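Local coordinates for protein sortase B (Listeria monocytogenes serovar 1/2a, PDB 5JCV) that cleaves the C-terminal sorting signal of surface proteins and, through a thioester intermediate, attaches them covalently to the cell wall, at residues E109-A114 with S150-S155. Numbering follows the deposited sequence.
Sequences EVEIFA and SNVKVS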
loop_
_atom_site.group_PDB
_atom_site.type_symbol
_atom_site.label_atom_id
_atom_site.label_comp_id
_atom_site.label_asym_id
_atom_site.label_seq_id
_atom_site.Cartn_x
_atom_site.Cartn_y
_atom_site.Cartn_z
ATOM N N GLU A 109 -3.134 0.539 -16.420
ATOM C CA GLU A 109 -4.231 0.290 -17.351
ATOM C C GLU A 109 -3.918 -0.923 -18.225
ATOM O O GLU A 109 -3.206 -0.842 -19.228
ATOM C CB GLU A 109 -4.548 1.487 -18.227
ATOM C CG GLU A 109 -6.047 1.781 -18.311
ATOM C CD GLU A 109 -6.548 2.469 -17.044
ATOM O OE1 GLU A 109 -5.699 2.881 -16.211
ATOM O OE2 GLU A 109 -7.775 2.617 -16.880
ATOM N N VAL A 110 -4.508 -2.043 -17.847
ATOM C CA VAL A 110 -4.132 -3.325 -18.389
ATOM C C VAL A 110 -4.816 -3.522 -19.722
ATOM O O VAL A 110 -6.019 -3.304 -19.836
ATOM C CB VAL A 110 -4.569 -4.448 -17.437
ATOM C CG1 VAL A 110 -4.102 -5.784 -17.986
ATOM C CG2 VAL A 110 -3.995 -4.233 -16.029
ATOM N N GLU A 111 -4.043 -3.975 -20.698
ATOM C CA GLU A 111 -4.488 -4.180 -22.055
ATOM C C GLU A 111 -4.749 -5.675 -22.312
ATOM O O GLU A 111 -3.810 -6.487 -22.463
ATOM C CB GLU A 111 -3.396 -3.665 -23.009
ATOM C CG GLU A 111 -3.933 -3.033 -24.264
ATOM C CD GLU A 111 -2.865 -2.580 -25.264
ATOM O OE1 GLU A 111 -1.675 -2.342 -24.900
ATOM O OE2 GLU A 111 -3.260 -2.444 -26.455
ATOM N N ILE A 112 -6.023 -6.035 -22.398
ATOM C CA ILE A 112 -6.418 -7.425 -22.557
ATOM C C ILE A 112 -5.974 -7.999 -23.906
ATOM O O ILE A 112 -6.204 -7.406 -24.960
ATOM C CB ILE A 112 -7.947 -7.559 -22.431
ATOM C CG1 ILE A 112 -8.381 -7.269 -20.994
ATOM C CG2 ILE A 112 -8.399 -8.954 -22.836
ATOM C CD1 ILE A 112 -9.829 -6.824 -20.877
ATOM N N PHE A 113 -5.351 -9.164 -23.863
ATOM C CA PHE A 113 -4.903 -9.850 -25.062
ATOM C C PHE A 113 -5.389 -11.314 -25.202
ATOM O O PHE A 113 -5.288 -11.889 -26.290
ATOM C CB PHE A 113 -3.391 -9.795 -25.137
ATOM C CG PHE A 113 -2.692 -10.681 -24.140
ATOM C CD1 PHE A 113 -2.369 -11.985 -24.464
ATOM C CD2 PHE A 113 -2.317 -10.198 -22.906
ATOM C CE1 PHE A 113 -1.729 -12.798 -23.553
ATOM C CE2 PHE A 113 -1.667 -11.005 -22.000
ATOM C CZ PHE A 113 -1.378 -12.305 -22.324
ATOM N N ALA A 114 -5.932 -11.902 -24.133
ATOM C CA ALA A 114 -6.457 -13.291 -24.175
ATOM C C ALA A 114 -7.641 -13.468 -23.262
ATOM O O ALA A 114 -7.654 -13.013 -22.124
ATOM C CB ALA A 114 -5.380 -14.297 -23.784
ATOM N N SER A 150 -5.932 -11.612 -31.115
ATOM C CA SER A 150 -5.828 -10.276 -30.568
ATOM C C SER A 150 -4.962 -9.381 -31.454
ATOM O O SER A 150 -3.896 -9.795 -31.913
ATOM C CB SER A 150 -5.198 -10.368 -29.169
ATOM O OG SER A 150 -5.187 -9.115 -28.508
ATOM N N ASN A 151 -5.402 -8.145 -31.668
ATOM C CA ASN A 151 -4.497 -7.109 -32.181
ATOM C C ASN A 151 -3.277 -6.931 -31.282
ATOM O O ASN A 151 -2.204 -6.605 -31.764
ATOM C CB ASN A 151 -5.211 -5.749 -32.316
ATOM C CG ASN A 151 -6.120 -5.679 -33.534
ATOM O OD1 ASN A 151 -5.969 -6.447 -34.482
ATOM N ND2 ASN A 151 -7.069 -4.751 -33.512
ATOM N N VAL A 152 -3.453 -7.118 -29.979
ATOM C CA VAL A 152 -2.414 -6.794 -29.019
ATOM C C VAL A 152 -1.358 -7.847 -29.110
ATOM O O VAL A 152 -1.612 -9.032 -28.844
ATOM C CB VAL A 152 -2.922 -6.761 -27.554
ATOM C CG1 VAL A 152 -1.765 -6.508 -26.588
ATOM C CG2 VAL A 152 -4.020 -5.718 -27.355
ATOM N N LYS A 153 -0.161 -7.431 -29.481
ATOM C CA LYS A 153 0.947 -8.348 -29.402
ATOM C C LYS A 153 1.653 -8.103 -28.084
ATOM O O LYS A 153 1.599 -7.004 -27.529
ATOM C CB LYS A 153 1.897 -8.239 -30.616
ATOM C CG LYS A 153 2.603 -9.561 -30.968
ATOM C CD LYS A 153 1.636 -10.758 -31.023
ATOM C CE LYS A 153 2.302 -12.082 -31.373
ATOM N NZ LYS A 153 2.313 -12.309 -32.839
ATOM N N VAL A 154 2.311 -9.155 -27.615
ATOM C CA VAL A 154 2.919 -9.216 -26.300
ATOM C C VAL A 154 4.088 -10.189 -26.436
ATOM O O VAL A 154 3.996 -11.196 -27.146
ATOM C CB VAL A 154 1.871 -9.670 -25.225
ATOM C CG1 VAL A 154 1.100 -10.885 -25.707
ATOM C CG2 VAL A 154 2.486 -9.928 -23.850
ATOM N N SER A 155 5.190 -9.867 -25.770
ATOM C CA SER A 155 6.413 -10.636 -25.874
ATOM C C SER A 155 6.847 -11.077 -24.496
ATOM O O SER A 155 6.413 -10.545 -23.476
ATOM C CB SER A 155 7.545 -9.806 -26.533
ATOM O OG SER A 155 8.195 -8.905 -25.622
#
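Phe113 meets Val152 and Val154 where strand 107-118 of the sortase beta-barrel, the sortase domain of this membrane protein, is flanked by the loop that follows helix 132-145. No hydrogen bond joins the two segments, and the contact is mainly apolar. Val154 lays its CG1 methyl over one face of the Phe113 ring in a CH-pi contact, 4.0 Å from the centroid and 17° off the ring normal. The methyl is displaced toward the rim, with CD1 of Phe113 the ring atom nearest to CG1 of Val154 at 3.8 Å. At the base of the Phe113 side chain, CB of Val152 lies 3.9 Å from CB of Phe113. The two branches of Val152 divide the work: CG1, anti to the backbone N (chi1 176°), also packs on CB of Phe113, while CG2 turns to the strand and reaches 3.5 Å from OE2 of Glu111, close to the carbonyl O of Ile112. The carboxylate thus borders the apolar patch, carried there by a side chain extended beyond CG. At the start of segment 150-155, Ser150 sets its CB 3.3 Å from the carbonyl O of Phe113.

Further out, Leu139 and Val142 of helix 132-145 also touch Phe113, and Leu139 touches Val154, so Phe113 and Val154 both pack against this helix. Phe113 and Ala114 form a classic beta bulge opposite Gln180 on strand 176-182. Lys182 of that strand touches both valines and hydrogen-bonds through NZ to the carbonyl O of Lys153. Ser150 is itself positioned by an ST turn, its OG accepting from the backbone N of Val152 at 3.0 Å.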